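Cellulose 1,4-beta-cellobiosidase (PDB 4JJJ) probably cleaves cellulose chains to release cellobiose, using the glycoside hydrolase family 48 catalytic domain that this chain represents. Local coordinates at residues Tyr262-Tyr265 with Ala266-Asp269; Ser393-Tyr396 with Gly397-Tyr400; Glu616-Phe620 with Trp621-Glu625; Val624-Ala627 with Thr628-Ala632. The protein carries 1 engineered substitution. All blocks are in the same frame, centred on the assembly; numbering follows the deposited sequence.

Interaction 1 (Tyr262-Tyr265 with Ala266-Asp269); sequences YLRY and AMFD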
loop_
_atom_site.group_PDB
_atom_site.type_symbol
_atom_site.label_atom_id
_atom_site.label_comp_id
_atom_site.label_asym_id
_atom_site.label_seq_id
_atom_site.Cartn_x
_atom_site.Cartn_y
_atom_site.Cartn_z
ATOM N N TYR A 262 -5.242 -13.661 -8.111
ATOM C CA TYR A 262 -4.764 -13.889 -6.741
ATOM C C TYR A 262 -5.134 -12.788 -5.784
ATOM O O TYR A 262 -5.299 -13.006 -4.600
ATOM C CB TYR A 262 -3.264 -14.081 -6.729
ATOM C CG TYR A 262 -2.889 -15.493 -7.285
ATOM C CD1 TYR A 262 -2.778 -16.579 -6.434
ATOM C CD2 TYR A 262 -2.589 -15.673 -8.614
ATOM C CE1 TYR A 262 -2.509 -17.809 -6.938
ATOM C CE2 TYR A 262 -2.351 -16.949 -9.148
ATOM C CZ TYR A 262 -2.267 -18.005 -8.262
ATOM O OH TYR A 262 -1.980 -19.297 -8.770
ATOM N N LEU A 263 -5.267 -11.584 -6.316
ATOM C CA LEU A 263 -5.611 -10.379 -5.485
ATOM C C LEU A 263 -6.974 -10.529 -4.870
ATOM O O LEU A 263 -7.341 -9.832 -3.887
ATOM C CB LEU A 263 -5.563 -9.128 -6.349
ATOM C CG LEU A 263 -5.761 -7.758 -5.696
ATOM C CD1 LEU A 263 -4.811 -7.660 -4.539
ATOM C CD2 LEU A 263 -5.524 -6.672 -6.795
ATOM N N ARG A 264 -7.776 -11.440 -5.436
ATOM C CA ARG A 264 -9.035 -11.738 -4.709
ATOM C C ARG A 264 -8.876 -12.148 -3.251
ATOM O O ARG A 264 -9.800 -12.013 -2.497
ATOM C CB ARG A 264 -9.902 -12.795 -5.442
ATOM C CG ARG A 264 -10.307 -12.387 -6.874
ATOM C CD ARG A 264 -11.175 -13.404 -7.590
ATOM N NE ARG A 264 -10.419 -14.593 -7.815
ATOM C CZ ARG A 264 -10.926 -15.846 -7.976
ATOM N NH1 ARG A 264 -12.197 -16.115 -7.748
ATOM N NH2 ARG A 264 -10.088 -16.812 -8.277
ATOM N N TYR A 265 -7.759 -12.685 -2.862
ATOM C CA TYR A 265 -7.525 -12.997 -1.421
ATOM C C TYR A 265 -7.763 -11.763 -0.554
ATOM O O TYR A 265 -8.237 -11.887 0.594
ATOM C CB TYR A 265 -6.086 -13.523 -1.179
ATOM C CG TYR A 265 -6.043 -14.993 -1.268
ATOM C CD1 TYR A 265 -6.568 -15.793 -0.255
ATOM C CD2 TYR A 265 -5.472 -15.581 -2.363
ATOM C CE1 TYR A 265 -6.523 -17.184 -0.329
ATOM C CE2 TYR A 265 -5.446 -16.963 -2.497
ATOM C CZ TYR A 265 -5.927 -17.782 -1.464
ATOM O OH TYR A 265 -5.973 -19.179 -1.559
ATOM N N ALA A 266 -7.508 -10.524 -1.055
ATOM C CA ALA A 266 -7.764 -9.312 -0.302
ATOM C C ALA A 266 -9.268 -9.060 -0.021
ATOM O O ALA A 266 -9.568 -8.227 0.808
ATOM C CB ALA A 266 -7.143 -8.116 -1.033
ATOM N N MET A 267 -10.141 -9.780 -0.745
ATOM C CA MET A 267 -11.576 -9.603 -0.668
ATOM C C MET A 267 -12.241 -10.367 0.451
ATOM O O MET A 267 -13.477 -10.268 0.628
ATOM C CB MET A 267 -12.186 -9.992 -1.988
ATOM C CG MET A 267 -11.846 -9.094 -3.153
ATOM S SD MET A 267 -12.763 -9.645 -4.598
ATOM C CE MET A 267 -12.006 -8.723 -5.895
ATOM N N PHE A 268 -11.423 -11.147 1.183
ATOM C CA PHE A 268 -11.941 -12.098 2.203
ATOM C C PHE A 268 -11.615 -11.671 3.608
ATOM O O PHE A 268 -10.521 -11.169 3.868
ATOM C CB PHE A 268 -11.491 -13.515 1.909
ATOM C CG PHE A 268 -12.156 -14.064 0.741
ATOM C CD1 PHE A 268 -11.698 -13.709 -0.525
ATOM C CD2 PHE A 268 -13.291 -14.855 0.834
ATOM C CE1 PHE A 268 -12.348 -14.151 -1.663
ATOM C CE2 PHE A 268 -13.930 -15.310 -0.302
ATOM C CZ PHE A 268 -13.472 -14.967 -1.567
ATOM N N ASP A 269 -12.494 -11.997 4.544
ATOM C CA ASP A 269 -12.182 -11.836 5.969
ATOM C C ASP A 269 -10.838 -12.548 6.296
ATOM O O ASP A 269 -10.531 -13.590 5.719
ATOM C CB ASP A 269 -13.321 -12.468 6.798
ATOM C CG ASP A 269 -13.106 -12.318 8.284
ATOM O OD1 ASP A 269 -13.448 -11.230 8.814
ATOM O OD2 ASP A 269 -12.616 -13.288 8.887
#

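Interaction 2 (Ser393-Tyr396 with Gly397-Tyr400); sequences SQFY and GMYY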
loop_
_atom_site.group_PDB
_atom_site.type_symbol
_atom_site.label_atom_id
_atom_site.label_comp_id
_atom_site.label_asym_id
_atom_site.label_seq_id
_atom_site.Cartn_x
_atom_site.Cartn_y
_atom_site.Cartn_z
ATOM N N SER A 393 -22.162 2.931 12.806
ATOM C CA SER A 393 -22.554 2.748 11.412
ATOM C C SER A 393 -22.088 1.425 10.798
ATOM O O SER A 393 -20.995 0.926 11.067
ATOM C CB SER A 393 -21.992 3.920 10.561
ATOM O OG SER A 393 -22.568 3.949 9.293
ATOM N N GLN A 394 -22.852 0.900 9.838
ATOM C CA GLN A 394 -22.495 -0.343 9.167
ATOM C C GLN A 394 -22.569 -0.230 7.638
ATOM O O GLN A 394 -23.310 0.617 7.076
ATOM C CB GLN A 394 -23.347 -1.476 9.632
ATOM C CG GLN A 394 -23.062 -1.861 11.068
ATOM C CD GLN A 394 -23.893 -3.047 11.485
ATOM O OE1 GLN A 394 -25.074 -2.866 11.715
ATOM N NE2 GLN A 394 -23.339 -4.222 11.524
ATOM N N PHE A 395 -21.835 -1.102 7.000
ATOM C CA PHE A 395 -21.837 -1.240 5.521
ATOM C C PHE A 395 -21.782 -2.766 5.331
ATOM O O PHE A 395 -20.774 -3.422 5.594
ATOM C CB PHE A 395 -20.628 -0.550 4.919
ATOM C CG PHE A 395 -20.518 -0.742 3.436
ATOM C CD1 PHE A 395 -21.170 0.044 2.602
ATOM C CD2 PHE A 395 -19.653 -1.674 2.899
ATOM C CE1 PHE A 395 -21.053 -0.089 1.200
ATOM C CE2 PHE A 395 -19.523 -1.917 1.556
ATOM C CZ PHE A 395 -20.234 -1.069 0.686
ATOM N N TYR A 396 -22.857 -3.354 4.790
ATOM C CA TYR A 396 -22.948 -4.770 4.555
ATOM C C TYR A 396 -22.567 -5.579 5.796
ATOM O O TYR A 396 -21.835 -6.576 5.726
ATOM C CB TYR A 396 -22.209 -5.188 3.264
ATOM C CG TYR A 396 -22.816 -4.766 1.973
ATOM C CD1 TYR A 396 -23.547 -5.665 1.262
ATOM C CD2 TYR A 396 -22.716 -3.484 1.482
ATOM C CE1 TYR A 396 -24.166 -5.280 0.105
ATOM C CE2 TYR A 396 -23.319 -3.082 0.342
ATOM C CZ TYR A 396 -24.082 -3.984 -0.329
ATOM O OH TYR A 396 -24.620 -3.603 -1.551
ATOM N N GLY A 397 -22.998 -5.077 6.916
ATOM C CA GLY A 397 -22.749 -5.762 8.203
ATOM C C GLY A 397 -21.366 -5.552 8.825
ATOM O O GLY A 397 -21.103 -6.085 9.919
ATOM N N MET A 398 -20.483 -4.906 8.103
ATOM C CA MET A 398 -19.202 -4.451 8.637
ATOM C C MET A 398 -19.338 -3.115 9.327
ATOM O O MET A 398 -20.343 -2.391 9.136
ATOM C CB MET A 398 -18.160 -4.435 7.476
ATOM C CG MET A 398 -17.899 -5.753 6.930
ATOM S SD MET A 398 -16.333 -5.767 5.969
ATOM C CE MET A 398 -16.865 -4.635 4.673
ATOM N N TYR A 399 -18.342 -2.795 10.173
ATOM C CA TYR A 399 -18.436 -1.668 11.015
ATOM C C TYR A 399 -17.602 -0.522 10.577
ATOM O O TYR A 399 -16.394 -0.724 10.349
ATOM C CB TYR A 399 -18.033 -2.067 12.448
ATOM C CG TYR A 399 -19.025 -3.109 13.006
ATOM C CD1 TYR A 399 -20.238 -2.703 13.454
ATOM C CD2 TYR A 399 -18.712 -4.442 12.964
ATOM C CE1 TYR A 399 -21.172 -3.648 13.895
ATOM C CE2 TYR A 399 -19.632 -5.382 13.404
ATOM C CZ TYR A 399 -20.836 -4.943 13.874
ATOM O OH TYR A 399 -21.824 -5.861 14.295
ATOM N N TYR A 400 -18.141 0.693 10.564
ATOM C CA TYR A 400 -17.379 1.894 10.189
ATOM C C TYR A 400 -16.162 2.088 11.065
ATOM O O TYR A 400 -16.240 2.043 12.284
ATOM C CB TYR A 400 -18.276 3.151 10.260
ATOM C CG TYR A 400 -17.478 4.413 10.088
ATOM C CD1 TYR A 400 -16.875 4.687 8.871
ATOM C CD2 TYR A 400 -17.312 5.321 11.085
ATOM C CE1 TYR A 400 -16.085 5.788 8.673
ATOM C CE2 TYR A 400 -16.607 6.464 10.921
ATOM C CZ TYR A 400 -15.913 6.736 9.708
ATOM O OH TYR A 400 -15.140 7.876 9.498
#

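Interaction 3 (Glu616-Phe620 with Trp621-Glu625); sequences ERHRF and WAQVE. With ZN (zinc ion), chain Y; GLC (alpha-D-glucopyranose), chain C; BGC (beta-D-glucopyranose), chain B; BGC (beta-D-glucopyranose), chain D.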
loop_
_atom_site.group_PDB
_atom_site.type_symbol
_atom_site.label_atom_id
_atom_site.label_comp_id
_atom_site.label_asym_id
_atom_site.label_seq_id
_atom_site.Cartn_x
_atom_site.Cartn_y
_atom_site.Cartn_z
ATOM N N GLU A 616 14.878 17.987 0.966
ATOM C CA GLU A 616 14.172 18.000 -0.298
ATOM C C GLU A 616 14.267 16.558 -0.822
ATOM O O GLU A 616 15.325 16.159 -1.376
ATOM C CB GLU A 616 14.698 19.026 -1.285
ATOM C CG GLU A 616 14.460 20.451 -0.792
ATOM C CD GLU A 616 14.375 21.518 -1.793
ATOM O OE1 GLU A 616 14.332 21.209 -2.986
ATOM O OE2 GLU A 616 14.210 22.678 -1.306
ATOM N N ARG A 617 13.218 15.733 -0.587
ATOM C CA ARG A 617 13.303 14.313 -0.819
ATOM C C ARG A 617 12.779 13.929 -2.241
ATOM O O ARG A 617 11.870 14.593 -2.781
ATOM C CB ARG A 617 12.456 13.547 0.232
ATOM C CG ARG A 617 13.150 13.524 1.585
ATOM C CD ARG A 617 12.205 13.245 2.666
ATOM N NE ARG A 617 12.898 12.770 3.878
ATOM C CZ ARG A 617 12.240 12.360 4.970
ATOM N NH1 ARG A 617 10.926 12.545 5.098
ATOM N NH2 ARG A 617 12.923 11.808 5.980
ATOM N N HIS A 618 13.329 12.853 -2.739
ATOM C CA HIS A 618 12.999 12.280 -4.076
ATOM C C HIS A 618 12.525 10.852 -3.808
ATOM O O HIS A 618 13.235 9.857 -3.971
ATOM C CB HIS A 618 14.229 12.362 -4.943
ATOM C CG HIS A 618 14.687 13.769 -5.112
ATOM N ND1 HIS A 618 15.565 14.311 -4.223
ATOM C CD2 HIS A 618 14.399 14.776 -5.993
ATOM C CE1 HIS A 618 15.796 15.577 -4.518
ATOM N NE2 HIS A 618 15.137 15.871 -5.616
ATOM N N ARG A 619 11.238 10.691 -3.437
ATOM C CA ARG A 619 10.532 9.422 -3.285
ATOM C C ARG A 619 10.222 8.903 -4.673
ATOM O O ARG A 619 9.693 9.618 -5.483
ATOM C CB ARG A 619 9.249 9.574 -2.507
ATOM C CG ARG A 619 9.492 9.988 -1.029
ATOM C CD ARG A 619 8.092 10.282 -0.409
ATOM N NE ARG A 619 8.224 10.642 1.005
ATOM C CZ ARG A 619 8.465 11.853 1.462
ATOM N NH1 ARG A 619 8.635 12.865 0.651
ATOM N NH2 ARG A 619 8.521 12.018 2.771
ATOM N N PHE A 620 10.559 7.667 -4.895
ATOM C CA PHE A 620 10.324 7.068 -6.249
ATOM C C PHE A 620 8.890 7.245 -6.752
ATOM O O PHE A 620 8.638 7.720 -7.864
ATOM C CB PHE A 620 10.743 5.635 -6.274
ATOM C CG PHE A 620 10.648 4.990 -7.644
ATOM C CD1 PHE A 620 11.611 5.274 -8.637
ATOM C CD2 PHE A 620 9.599 4.153 -8.015
ATOM C CE1 PHE A 620 11.553 4.722 -9.903
ATOM C CE2 PHE A 620 9.536 3.618 -9.293
ATOM C CZ PHE A 620 10.506 3.899 -10.245
ATOM N N TRP A 621 7.951 6.864 -5.922
ATOM C CA TRP A 621 6.548 6.895 -6.296
ATOM C C TRP A 621 6.174 8.320 -6.616
ATOM O O TRP A 621 5.418 8.547 -7.522
ATOM C CB TRP A 621 5.688 6.273 -5.252
ATOM C CG TRP A 621 5.365 7.051 -3.970
ATOM C CD1 TRP A 621 5.898 6.865 -2.756
ATOM C CD2 TRP A 621 4.414 8.159 -3.793
ATOM N NE1 TRP A 621 5.351 7.703 -1.850
ATOM C CE2 TRP A 621 4.406 8.488 -2.445
ATOM C CE3 TRP A 621 3.493 8.791 -4.645
ATOM C CZ2 TRP A 621 3.581 9.441 -1.914
ATOM C CZ3 TRP A 621 2.673 9.719 -4.138
ATOM C CH2 TRP A 621 2.713 10.067 -2.759
ATOM N N ALA A 622 6.642 9.292 -5.880
ATOM C CA ALA A 622 6.242 10.687 -6.057
ATOM C C ALA A 622 6.807 11.207 -7.382
ATOM O O ALA A 622 6.185 11.995 -8.089
ATOM C CB ALA A 622 6.699 11.547 -4.879
ATOM N N GLN A 623 8.091 10.879 -7.640
ATOM C CA GLN A 623 8.715 11.337 -8.874
ATOM C C GLN A 623 8.022 10.739 -10.074
ATOM O O GLN A 623 7.857 11.414 -11.098
ATOM C CB GLN A 623 10.218 11.042 -8.861
ATOM C CG GLN A 623 10.976 11.717 -7.686
ATOM C CD GLN A 623 10.792 13.237 -7.714
ATOM O OE1 GLN A 623 11.062 13.892 -8.740
ATOM N NE2 GLN A 623 10.330 13.816 -6.647
ATOM N N VAL A 624 7.614 9.471 -9.995
ATOM C CA VAL A 624 6.800 8.854 -11.073
ATOM C C VAL A 624 5.459 9.537 -11.147
ATOM O O VAL A 624 4.967 9.897 -12.209
ATOM C CB VAL A 624 6.692 7.337 -10.858
ATOM C CG1 VAL A 624 5.707 6.784 -11.843
ATOM C CG2 VAL A 624 8.031 6.632 -10.962
ATOM N N GLU A 625 4.821 9.820 -10.009
ATOM C CA GLU A 625 3.505 10.453 -9.978
ATOM C C GLU A 625 3.557 11.720 -10.795
ATOM O O GLU A 625 2.741 12.004 -11.668
ATOM C CB GLU A 625 3.065 10.722 -8.513
ATOM C CG GLU A 625 1.604 10.961 -8.407
ATOM C CD GLU A 625 0.833 9.709 -8.055
ATOM O OE1 GLU A 625 0.088 9.207 -8.879
ATOM O OE2 GLU A 625 0.982 9.135 -6.946
HETATM ZN ZN ZN Y . 13.608 23.831 -2.721
HETATM C C1 GLC C . 4.156 12.533 4.577
HETATM C C2 GLC C . 3.172 11.573 5.112
HETATM C C3 GLC C . 3.614 10.117 4.809
HETATM C C4 GLC C . 3.842 9.924 3.306
HETATM C C5 GLC C . 4.798 11.036 2.863
HETATM C C6 GLC C . 5.080 11.102 1.391
HETATM O O1 GLC C . 5.289 12.213 5.284
HETATM O O2 GLC C . 3.179 11.667 6.604
HETATM O O3 GLC C . 2.698 9.175 5.344
HETATM O O4 GLC C . 4.504 8.662 3.074
HETATM O O5 GLC C . 4.250 12.316 3.185
HETATM O O6 GLC C . 3.899 11.394 0.730
HETATM C C2 BGC B . 2.682 11.419 5.045
HETATM C C3 BGC B . 3.177 10.007 4.753
HETATM C C4 BGC B . 3.729 9.911 3.315
HETATM C C5 BGC B . 4.675 11.053 2.894
HETATM C C6 BGC B . 4.926 11.109 1.385
HETATM C C1 BGC B . 3.707 12.451 4.641
HETATM O O1 BGC B . 3.100 13.761 4.892
HETATM O O2 BGC B . 2.418 11.421 6.488
HETATM O O3 BGC B . 2.131 9.049 4.940
HETATM O O4 BGC B . 4.436 8.689 3.095
HETATM O O5 BGC B . 4.110 12.313 3.256
HETATM O O6 BGC B . 3.770 11.411 0.647
HETATM C C2 BGC D . 4.734 6.705 1.851
HETATM C C3 BGC D . 4.054 5.613 1.029
HETATM C C4 BGC D . 2.785 5.092 1.765
HETATM C C5 BGC D . 1.888 6.249 2.272
HETATM C C6 BGC D . 0.769 5.715 3.135
HETATM C C1 BGC D . 3.762 7.800 2.249
HETATM O O2 BGC D . 5.769 7.307 1.085
HETATM O O3 BGC D . 5.032 4.567 0.807
HETATM O O4 BGC D . 2.061 4.232 0.862
HETATM O O5 BGC D . 2.712 7.165 3.005
HETATM O O6 BGC D . 1.280 4.985 4.234
HETATM O O HOH W 1 11.887 23.309 -3.667
HETATM O O HOH W 2 9.692 13.164 -3.782
HETATM O O HOH W 3 14.924 24.606 -4.069
HETATM O O HOH W 4 13.259 25.446 -1.700
#

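Interaction 4 (Val624-Ala627 with Thr628-Ala632); sequences VEIA and TAFAA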
loop_
_atom_site.group_PDB
_atom_site.type_symbol
_atom_site.label_atom_id
_atom_site.label_comp_id
_atom_site.label_asym_id
_atom_site.label_seq_id
_atom_site.Cartn_x
_atom_site.Cartn_y
_atom_site.Cartn_z
ATOM N N VAL A 624 7.614 9.471 -9.995
ATOM C CA VAL A 624 6.800 8.854 -11.073
ATOM C C VAL A 624 5.459 9.537 -11.147
ATOM O O VAL A 624 4.967 9.897 -12.209
ATOM C CB VAL A 624 6.692 7.337 -10.858
ATOM C CG1 VAL A 624 5.707 6.784 -11.843
ATOM C CG2 VAL A 624 8.031 6.632 -10.962
ATOM N N GLU A 625 4.821 9.820 -10.009
ATOM C CA GLU A 625 3.505 10.453 -9.978
ATOM C C GLU A 625 3.557 11.720 -10.795
ATOM O O GLU A 625 2.741 12.004 -11.668
ATOM C CB GLU A 625 3.065 10.722 -8.513
ATOM C CG GLU A 625 1.604 10.961 -8.407
ATOM C CD GLU A 625 0.833 9.709 -8.055
ATOM O OE1 GLU A 625 0.088 9.207 -8.879
ATOM O OE2 GLU A 625 0.982 9.135 -6.946
ATOM N N ILE A 626 4.631 12.502 -10.575
ATOM C CA ILE A 626 4.844 13.727 -11.331
ATOM C C ILE A 626 4.959 13.455 -12.869
ATOM O O ILE A 626 4.345 14.161 -13.678
ATOM C CB ILE A 626 6.070 14.536 -10.808
ATOM C CG1 ILE A 626 5.860 14.971 -9.359
ATOM C CG2 ILE A 626 6.319 15.713 -11.693
ATOM C CD1 ILE A 626 7.206 15.385 -8.719
ATOM N N ALA A 627 5.876 12.570 -13.219
ATOM C CA ALA A 627 6.032 12.194 -14.629
ATOM C C ALA A 627 4.683 11.848 -15.229
ATOM O O ALA A 627 4.393 12.255 -16.317
ATOM C CB ALA A 627 6.963 11.027 -14.784
ATOM N N THR A 628 3.900 11.019 -14.548
ATOM C CA THR A 628 2.578 10.571 -15.082
ATOM C C THR A 628 1.626 11.769 -15.184
ATOM O O THR A 628 0.785 11.754 -16.101
ATOM C CB THR A 628 1.971 9.434 -14.300
ATOM O OG1 THR A 628 1.472 9.867 -12.986
ATOM C CG2 THR A 628 2.931 8.283 -14.241
ATOM N N ALA A 629 1.723 12.777 -14.349
ATOM C CA ALA A 629 0.843 13.944 -14.407
ATOM C C ALA A 629 1.153 14.747 -15.683
ATOM O O ALA A 629 0.273 15.206 -16.363
ATOM C CB ALA A 629 0.971 14.815 -13.129
ATOM N N PHE A 630 2.429 14.911 -15.952
ATOM C CA PHE A 630 2.835 15.575 -17.203
ATOM C C PHE A 630 2.384 14.819 -18.429
ATOM O O PHE A 630 1.815 15.431 -19.369
ATOM C CB PHE A 630 4.343 15.776 -17.260
ATOM C CG PHE A 630 4.908 16.652 -16.157
ATOM C CD1 PHE A 630 4.172 17.700 -15.527
ATOM C CD2 PHE A 630 6.252 16.524 -15.845
ATOM C CE1 PHE A 630 4.778 18.519 -14.550
ATOM C CE2 PHE A 630 6.853 17.318 -14.850
ATOM C CZ PHE A 630 6.165 18.340 -14.261
ATOM N N ALA A 631 2.641 13.520 -18.401
ATOM C CA ALA A 631 2.166 12.672 -19.522
ATOM C C ALA A 631 0.659 12.684 -19.680
ATOM O O ALA A 631 0.160 12.691 -20.805
ATOM C CB ALA A 631 2.694 11.305 -19.430
ATOM N N ALA A 632 -0.111 12.629 -18.570
ATOM C CA ALA A 632 -1.557 12.658 -18.626
ATOM C C ALA A 632 -2.028 13.937 -19.263
ATOM O O ALA A 632 -3.067 13.968 -19.946
ATOM C CB ALA A 632 -2.190 12.460 -17.276
#

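Interaction 1 (Tyr262-Tyr265 with Ala266-Asp269)
R264 and F268 meet closely, with the carbonyl oxygen R264 O in the plane of the F268 ring, 3.2 Å from its edge atom F268 CD1. The same oxygen takes the amide M267 N at 2.9 Å, so one carbonyl is held by a backbone N-H and crowded by a ring edge. F268 gets there because its CG stands beside its own backbone N (chi1 -71°), which swings the ring back over the turn. A266 N bonds to L263 O at 2.9 Å, and F268 N makes a weak bond to Y265 O at 3.3 Å. Three successive bonds from residue i+3 back to i are the 3-10 pattern that follows helix 250-263 of the (α/α)6 barrel. Side chain against side chain, the fit is looser: L263 CD1 rests 4.2 Å from A266 CB, and M267 and R264 cross obliquely, M267 CE 4.2 Å from R264 CG. Nor does this looser side face solvent. R264 bends at chi3 (-66°) and turns its guanidinium away to salt bridges with D351, D261 and E133, while Y265 carries its hydroxyl to D128. L263 and A266 rest on P223, next to N224, the engineered substitute for the predicted nucleophile.

Interaction 2 (Ser393-Tyr396 with Gly397-Tyr400)
F395 and M398 close a tight beta hairpin at the edge of a four-stranded antiparallel sheet, with strand 394-395 outermost and strand 398-401 beside it. They form the antiparallel hydrogen-bonded pair: F395 N reaches M398 O at 2.9 Å, and M398 N returns to F395 O at 2.9 Å. Farther from the turn, Y400 N adds a nearly straight bond to S393 O (2.9 Å, 172°). Q394 and Y399 are the non-hydrogen-bonded pair, and their side chains run side by side. The extended chain of Q394 brings its amide alongside Y399, chi3 of -75° turns it to within 10° of the ring plane, and Q394 NE2 lies 3.3 Å from Y399 CE1. That amide nitrogen also makes a weak bond to G397 O and another to N277. On the other face, M398 CE comes to the edge of the F395 ring, 4.4 Å from F395 CD2, and the edge of Y396 leans over a face of the same ring. At the tip, Y396 sends its hydroxyl to the zinc ligand E361. Y396 and G397 both have positive phi, and a CB on G397 would clash with Y396 O, the geometry of a two-residue hairpin closed by a type I' turn.

Interaction 3 (Glu616-Phe620 with Trp621-Glu625)
W621 holds CG between its backbone N and carbonyl carbon (chi1 77°), and R619 stretches out from CG to NE; these torsions bring indole and guanidinium to the bound sugars at the start of helix 620-637, with R619 the N-cap. The W621 indole N-H points in the ring plane to O2 of the chain D glucose, with NE1 3.0 Å from that O2 at 162°. R619 lays one face of its guanidinium on the C6 group of the neighbouring glucose, a site modelled as both anomers, while NH2 forms salt bridges with E40 and E545. An alanine here would remove that flat cation, which would probably cost E40 its arginine partner, leave E545 with R617 and uncover the sugar C6. Helix bonds start at once: Q623 N to R619 O (3.0 Å) and V624 N to F620 O (2.9 Å). V624 CG2 sits over the F620 ring in a CH-pi contact, 3.9 Å from the centroid and 19° off the normal. E616 OE2 binds a zinc ion at 1.9 Å, and three waters bind the same ion. One water bridges the loop and the first helical turn, donating to R617 O at 2.8 Å and accepting from R619 N and Q623 NE2.

Interaction 4 (Val624-Ala627 with Thr628-Ala632)
T628 turns back one helical turn onto V624 and E625. Its hydroxyl occupies the position between backbone N and carbonyl carbon (chi1 72°), which lets OG1 donate to E625 O at 2.8 Å. That carbonyl also takes A629 N at 3.0 Å, so two donors grip one oxygen. The methyl branch swings the other way, T628 CG2 lying 4.0 Å from V624 CG1, and T628 N bonds to V624 O at 2.8 Å. T628 OG1 has a second partner in K507, which also forms a salt bridge with E625, whose OE2 is hydrogen-bonded to the Y55 hydroxyl. A valine in its place would lack the hydroxyl and would probably leave E625 O with one grip fewer and the K507 ammonium without one of its acceptors. A627 contributes chiefly through its backbone, A627 O taking A631 N at 3.0 Å, while its small CB faces F6, Q9 and L59. I626 and F630 lie side by side and point the same way: I626 CG2 comes to 3.6 Å from F630 CE2, and the oxygen I626 O, which accepts F630 N, also stands over one face of that ring, near its rim. F630 and A629 reach L529, and I626 touches V499. A627 and A631 thus meet helices 2-14 and 50-67, while I626 and F630 meet helices 499-516 and 519-533, the helix-against-helix packing of an (α/α)6 barrel.

The contacts follow the chain in numerical order, all within the family 48 catalytic domain. Interactions 3 and 4 share V624, E625 and helix 620-637, their centres about 11 Å apart: the first lies at the sugar-binding start of the helix, the second further along it. Interaction 1, at the end of helix 250-263, lies across the chain's centre from interaction 3, with nearest atoms about 17 Å apart. Interaction 2, a hairpin at a sheet edge, is about 19 Å from interaction 1 between centres and about 36 Å from interactions 3 and 4. Interactions 1 and 3 thus lie near different bound sugars; interaction 2 adjoins the zinc ligand E361, and interaction 3 holds a zinc-bound E616 as well.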